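Local coordinates for protein brefeldin A esterase (Bacillus subtilis, PDB 1JKM) that probably hydrolyses an ester bond of brefeldin A, as a bacterial serine hydrolase of the alpha/beta hydrolase family related to mammalian hormone-sensitive lipase, at residues Pro160-Ser163 with Gly164-Cys168; Val172-Val175 with Asp176-Arg179; Trp231-Glu234 with Arg235-Glu239. All coordinates share one frame; numbering follows the deposited sequence.

Three local contacts illustrate how short helical stretches are begun, finished and braced by side chains a turn or so apart. Interactions 1 and 2 belong to the same helix, 163-177, with centres about 18 Å apart: the first sits at its N-terminal end, the second at its C-terminal end, and each is partly buried. Interaction 3 opens the short helix 233-239 on the surface, its centre about 41 Å from that of interaction 2 and across the chain's centre. The chemistry follows the setting. Backbone bonds and apolar packing around a cis-proline dominate 160-168, a ring stack finishes 172-179, and an arginine spread over an indole marks 231-239.

Interaction 1 (Pro160-Ser163 with Gly164-Cys168); sequences PFPS and GVEDC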
# COMPACT_ATOMS: atom_id res chain seq x y z
N PRO B 160 25.63 -26.20 -9.36
CA PRO B 160 24.28 -26.75 -9.30
C PRO B 160 24.09 -27.67 -8.09
O PRO B 160 24.94 -27.92 -7.24
CB PRO B 160 24.18 -27.48 -10.64
CG PRO B 160 25.57 -28.01 -10.84
CD PRO B 160 26.42 -26.81 -10.47
N PHE B 161 22.85 -28.09 -7.89
CA PHE B 161 22.46 -28.93 -6.75
C PHE B 161 23.39 -30.16 -6.75
O PHE B 161 23.52 -30.70 -7.85
CB PHE B 161 21.04 -29.38 -7.05
CG PHE B 161 20.52 -30.35 -6.03
CD1 PHE B 161 19.95 -29.86 -4.86
CD2 PHE B 161 20.62 -31.72 -6.23
CE1 PHE B 161 19.46 -30.74 -3.91
CE2 PHE B 161 20.13 -32.59 -5.27
CZ PHE B 161 19.55 -32.10 -4.11
N PRO B 162 23.97 -30.50 -5.62
CA PRO B 162 23.58 -29.96 -4.33
C PRO B 162 24.53 -29.10 -3.57
O PRO B 162 24.45 -29.04 -2.33
CB PRO B 162 23.46 -31.27 -3.50
CG PRO B 162 24.74 -31.95 -3.94
CD PRO B 162 24.58 -31.86 -5.44
N SER B 163 25.41 -28.30 -4.20
CA SER B 163 26.41 -27.56 -3.46
C SER B 163 25.85 -26.58 -2.42
O SER B 163 26.39 -26.57 -1.33
CB SER B 163 27.32 -26.76 -4.42
OG SER B 163 27.85 -27.64 -5.40
N GLY B 164 24.84 -25.77 -2.76
CA GLY B 164 24.35 -24.84 -1.72
C GLY B 164 23.72 -25.50 -0.50
O GLY B 164 23.96 -25.05 0.65
N VAL B 165 22.90 -26.54 -0.71
CA VAL B 165 22.27 -27.17 0.44
C VAL B 165 23.32 -27.82 1.32
O VAL B 165 23.30 -27.68 2.55
CB VAL B 165 21.20 -28.26 0.23
CG1 VAL B 165 19.82 -27.68 0.38
CG2 VAL B 165 21.35 -29.05 -1.06
N GLU B 166 24.34 -28.45 0.69
CA GLU B 166 25.45 -28.92 1.54
C GLU B 166 26.11 -27.81 2.31
O GLU B 166 26.53 -27.96 3.47
CB GLU B 166 26.47 -29.68 0.65
CG GLU B 166 25.82 -30.92 0.06
CD GLU B 166 25.80 -32.13 0.97
OE1 GLU B 166 26.23 -32.11 2.14
OE2 GLU B 166 25.34 -33.18 0.45
N ASP B 167 26.35 -26.66 1.65
CA ASP B 167 26.96 -25.53 2.36
C ASP B 167 26.10 -25.06 3.55
O ASP B 167 26.65 -24.79 4.62
CB ASP B 167 27.21 -24.38 1.40
CG ASP B 167 28.29 -24.50 0.36
OD1 ASP B 167 29.25 -25.27 0.59
OD2 ASP B 167 28.23 -23.84 -0.71
N CYS B 168 24.78 -24.94 3.33
CA CYS B 168 23.87 -24.53 4.41
C CYS B 168 23.84 -25.57 5.54
O CYS B 168 23.93 -25.21 6.71
CB CYS B 168 22.46 -24.31 3.86
SG CYS B 168 22.28 -22.91 2.69
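The carbonyl oxygen of Ser-163 receives the N-H of Asp-167 at 3.0 Å, the shorter of the two backbone bonds that join 160-163 to 164-168. One residue earlier, Pro-162 O takes the N-H of Glu-166 at 3.1 Å in a nearly straight bond of 175°. Glu-166 CG lies against the same oxygen, and a bend at chi2 (-83°) leads the carboxylate on to a salt bridge with Arg-209. The carboxylate of Asp-167 stays beside Ser-163 O, yet its partners lie outside the two segments: Arg-150 by a salt bridge, Asn-93 by a hydrogen bond.

The apolar half of the contact gathers around one methyl group. Val-165 CG2 meets Phe-161 CE1 at 3.8 Å and Pro-162 CB at 3.9 Å, the phenylalanine and valine side chains crossing obliquely. Pro-162 CB also stands over the centre of one face of the Phe-161 ring. A cis peptide bond precedes this proline, which occupies the N-cap position of helix 163-177. Val-165 further packs on Leu-198 and Ala-201 of helix 194-208.

Proline fits an N-cap, which needs no N-H while its carbonyl takes that of Glu-166; apolar packing joins loop to helix, and both acids are already paired outside the turn.

Interaction 2 (Val172-Val175 with Asp176-Arg179); sequences VLWV and DEHR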
# COMPACT_ATOMS: atom_id res chain seq x y z
N VAL B 172 24.73 -25.01 9.53
CA VAL B 172 23.80 -25.33 10.63
C VAL B 172 24.46 -26.26 11.64
O VAL B 172 24.43 -25.98 12.83
CB VAL B 172 22.47 -25.92 10.10
CG1 VAL B 172 21.65 -26.62 11.17
CG2 VAL B 172 21.61 -24.81 9.49
N LEU B 173 25.11 -27.33 11.19
CA LEU B 173 25.84 -28.21 12.10
C LEU B 173 26.97 -27.54 12.86
O LEU B 173 27.08 -27.66 14.09
CB LEU B 173 26.43 -29.39 11.30
CG LEU B 173 25.43 -30.29 10.59
CD1 LEU B 173 26.17 -31.43 9.90
CD2 LEU B 173 24.37 -30.83 11.55
N TRP B 174 27.73 -26.66 12.19
CA TRP B 174 28.71 -25.86 12.91
C TRP B 174 28.13 -25.01 14.03
O TRP B 174 28.66 -24.86 15.14
CB TRP B 174 29.47 -24.98 11.91
CG TRP B 174 30.64 -24.29 12.54
CD1 TRP B 174 31.93 -24.76 12.62
CD2 TRP B 174 30.63 -23.00 13.16
NE1 TRP B 174 32.72 -23.83 13.27
CE2 TRP B 174 31.94 -22.74 13.61
CE3 TRP B 174 29.65 -22.04 13.39
CZ2 TRP B 174 32.28 -21.57 14.28
CZ3 TRP B 174 29.99 -20.87 14.05
CH2 TRP B 174 31.30 -20.65 14.49
N VAL B 175 27.02 -24.32 13.71
CA VAL B 175 26.38 -23.46 14.69
C VAL B 175 25.87 -24.31 15.85
O VAL B 175 26.01 -23.91 17.00
CB VAL B 175 25.21 -22.66 14.04
CG1 VAL B 175 24.45 -21.84 15.07
CG2 VAL B 175 25.74 -21.74 12.95
N ASP B 176 25.27 -25.46 15.57
CA ASP B 176 24.78 -26.38 16.58
C ASP B 176 25.92 -26.82 17.51
O ASP B 176 25.82 -26.68 18.73
CB ASP B 176 24.19 -27.62 15.88
CG ASP B 176 23.70 -28.59 16.93
OD1 ASP B 176 22.89 -28.20 17.81
OD2 ASP B 176 24.12 -29.76 16.89
N GLU B 177 27.08 -27.11 16.91
CA GLU B 177 28.24 -27.47 17.72
C GLU B 177 28.70 -26.29 18.58
O GLU B 177 29.33 -26.52 19.61
CB GLU B 177 29.42 -27.98 16.91
CG GLU B 177 29.11 -29.06 15.89
CD GLU B 177 30.09 -29.04 14.71
OE1 GLU B 177 31.21 -28.50 14.89
OE2 GLU B 177 29.75 -29.55 13.62
N HIS B 178 28.47 -25.05 18.15
CA HIS B 178 28.98 -23.88 18.82
C HIS B 178 27.90 -23.10 19.56
O HIS B 178 28.09 -21.92 19.89
CB HIS B 178 29.74 -22.97 17.83
CG HIS B 178 30.97 -23.67 17.30
ND1 HIS B 178 30.93 -24.57 16.26
CD2 HIS B 178 32.26 -23.59 17.69
CE1 HIS B 178 32.15 -25.02 16.03
NE2 HIS B 178 32.97 -24.45 16.88
N ARG B 179 26.80 -23.77 19.94
CA ARG B 179 25.83 -23.11 20.83
C ARG B 179 26.45 -22.42 22.03
O ARG B 179 26.21 -21.22 22.25
CB ARG B 179 24.71 -24.06 21.24
CG ARG B 179 23.77 -24.47 20.12
CD ARG B 179 22.87 -25.62 20.53
NE ARG B 179 22.08 -26.17 19.44
CZ ARG B 179 20.76 -26.03 19.27
NH1 ARG B 179 20.08 -25.32 20.17
NH2 ARG B 179 20.15 -26.60 18.23
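The indole of Trp-174 carries the imidazole of His-178 on one face, with ND1 3.3 Å above the plane and over the middle of the ring system, while Val-175 CG2 lies at its edge. Seen from the histidine, Trp-174 CE2 covers one face toward the rim. The rings form an offset stack: the centroids of the imidazole and the five-membered indole ring are 3.8 Å apart, and the planes are inclined at 23°. His-178 CE1 comes within 3.1 Å of Trp-174 NE1.

A hydrogen bond fixes the rotation of the imidazole. His-178 ND1 donates to Trp-174 O at 2.5 Å, a very short separation, with the acceptor almost in the imidazole plane. Trp-174 points CG away from its own backbone N (chi1 -171°), and His-178 turns CG beside its N (chi1 -65°); together these settings bring the rings face to face one turn apart.

This is the C-terminal end of helix 163-177, one of the helices flanking the central sheet of the alpha/beta hydrolase fold. Asp-176 N and Glu-177 N still make helical bonds to Val-172 O and Leu-173 O, but His-178 is the first residue to leave helical backbone angles, and its N-H reaches Val-175 O from above the carbonyl plane. The same N-H makes a weak second bond to Trp-174 O, which is thus held by both ND1 and N of His-178. Val-172 and Val-175 pack on strand 184-192, whereas Trp-174 lies against Glu-85 and Ile-87 of strand 80-88.

Beyond the stack, Arg-179 NE forms a salt bridge with Asp-176 OD1 at 2.7 Å, meeting the oxygen on its anti side. Arg-211 binds Asp-176 OD2, and Arg-179 NH1 pairs with Asp-216.

Interaction 3 (Trp231-Glu234 with Arg235-Glu239); sequences WDHE and RRLTE
Stacking dominates where Arg-235 spreads over Trp-231. The guanidinium lies flat on the indole, planes at 1° and centres 3.6 Å apart, with CZ over the six-membered ring as a cation-pi contact. Arg-235 CD adds a CH-pi contact, 3.9 Å from the centroid of the five-membered ring. An extended arginine chain, starting from chi1 -174°, carries the charged group across the face.

Among the charged contacts, Arg-235 NE gives its hydrogen to Glu-239 OE1 at 3.1 Å in a nearly straight hydrogen bond, part of a salt bridge. OE1 lies in the guanidinium plane, though NE meets it from above the carboxylate plane; the bond can help keep the guanidinium flat against the indole. Glu-239 OE2 is bonded to Tyr-278. Arg-236, bent at chi3, places CD 3.1 Å from Trp-231 O and gives that oxygen a weak bond from NH1; its NH2 bonds to Leu-243 O.

Backbone and capping bonds organise the turn. Asp-232 OD2 accepts from Arg-235 N at 3.1 Å, approached from above the carboxylate plane, and chi1 of 61° folds the carboxylate back over the turn to take it. Asp-232 O and His-233 O receive Arg-236 N and Leu-237 N. Thr-238 N bonds to Glu-234 O.

Aspartate at the N-cap, accepting a backbone N-H of the first turn, is the classic way to start an alpha-helix, here the short surface helix 233-239.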
# COMPACT_ATOMS: atom_id res chain seq x y z
N TRP B 231 5.83 -25.47 -16.20
CA TRP B 231 4.70 -26.35 -16.49
C TRP B 231 3.70 -25.64 -17.42
O TRP B 231 3.60 -24.41 -17.41
CB TRP B 231 3.99 -26.84 -15.25
CG TRP B 231 4.72 -27.63 -14.22
CD1 TRP B 231 5.90 -28.30 -14.34
CD2 TRP B 231 4.29 -27.83 -12.86
NE1 TRP B 231 6.23 -28.91 -13.15
CE2 TRP B 231 5.26 -28.63 -12.22
CE3 TRP B 231 3.18 -27.39 -12.12
CZ2 TRP B 231 5.17 -29.00 -10.88
CZ3 TRP B 231 3.08 -27.79 -10.80
CH2 TRP B 231 4.07 -28.57 -10.20
N ASP B 232 2.98 -26.39 -18.25
CA ASP B 232 2.05 -25.79 -19.20
C ASP B 232 0.92 -25.08 -18.46
O ASP B 232 0.70 -25.31 -17.28
CB ASP B 232 1.47 -26.85 -20.15
CG ASP B 232 0.70 -27.92 -19.40
OD1 ASP B 232 1.32 -28.91 -18.95
OD2 ASP B 232 -0.53 -27.77 -19.26
N HIS B 233 0.11 -24.32 -19.18
CA HIS B 233 -0.92 -23.49 -18.57
C HIS B 233 -1.92 -24.35 -17.81
O HIS B 233 -2.27 -24.03 -16.67
CB HIS B 233 -1.62 -22.64 -19.64
CG HIS B 233 -2.74 -21.79 -19.14
ND1 HIS B 233 -2.54 -20.50 -18.68
CD2 HIS B 233 -4.07 -22.03 -19.03
CE1 HIS B 233 -3.70 -19.98 -18.31
NE2 HIS B 233 -4.64 -20.89 -18.51
N GLU B 234 -2.35 -25.48 -18.38
CA GLU B 234 -3.37 -26.29 -17.75
C GLU B 234 -2.88 -26.92 -16.46
O GLU B 234 -3.71 -27.02 -15.56
CB GLU B 234 -3.95 -27.39 -18.66
CG GLU B 234 -5.39 -27.05 -19.03
CD GLU B 234 -6.41 -28.14 -18.83
OE1 GLU B 234 -6.03 -29.34 -18.78
OE2 GLU B 234 -7.62 -27.83 -18.73
N ARG B 235 -1.62 -27.34 -16.38
CA ARG B 235 -1.17 -27.96 -15.13
C ARG B 235 -1.08 -26.86 -14.04
O ARG B 235 -1.52 -27.07 -12.90
CB ARG B 235 0.19 -28.63 -15.24
CG ARG B 235 0.60 -29.39 -13.99
CD ARG B 235 1.92 -30.13 -14.12
NE ARG B 235 2.31 -30.77 -12.85
CZ ARG B 235 3.41 -31.51 -12.74
NH1 ARG B 235 4.21 -31.68 -13.79
NH2 ARG B 235 3.76 -32.09 -11.60
N ARG B 236 -0.55 -25.70 -14.44
CA ARG B 236 -0.47 -24.59 -13.46
C ARG B 236 -1.84 -24.16 -12.99
O ARG B 236 -2.15 -24.30 -11.80
CB ARG B 236 0.37 -23.46 -14.05
CG ARG B 236 1.86 -23.75 -13.99
CD ARG B 236 2.68 -22.86 -14.90
NE ARG B 236 2.13 -21.54 -15.01
CZ ARG B 236 1.81 -20.84 -16.09
NH1 ARG B 236 1.99 -21.31 -17.31
NH2 ARG B 236 1.29 -19.64 -15.90
N LEU B 237 -2.80 -23.92 -13.88
CA LEU B 237 -4.20 -23.70 -13.55
C LEU B 237 -4.81 -24.69 -12.57
O LEU B 237 -5.55 -24.30 -11.65
CB LEU B 237 -5.03 -23.71 -14.84
CG LEU B 237 -5.86 -22.50 -15.25
CD1 LEU B 237 -7.15 -22.95 -15.95
CD2 LEU B 237 -6.23 -21.57 -14.10
N THR B 238 -4.57 -25.99 -12.77
CA THR B 238 -5.34 -26.98 -12.00
C THR B 238 -4.61 -27.29 -10.69
O THR B 238 -5.27 -27.35 -9.66
CB THR B 238 -5.65 -28.28 -12.77
OG1 THR B 238 -4.46 -29.04 -12.97
CG2 THR B 238 -6.25 -27.92 -14.12
N GLU B 239 -3.29 -27.21 -10.67
CA GLU B 239 -2.53 -27.66 -9.52
C GLU B 239 -2.00 -26.50 -8.66
O GLU B 239 -1.99 -26.62 -7.44
CB GLU B 239 -1.30 -28.47 -9.95
CG GLU B 239 -0.55 -29.07 -8.78
CD GLU B 239 0.45 -30.13 -9.19
OE1 GLU B 239 0.42 -30.61 -10.35
OE2 GLU B 239 1.28 -30.51 -8.34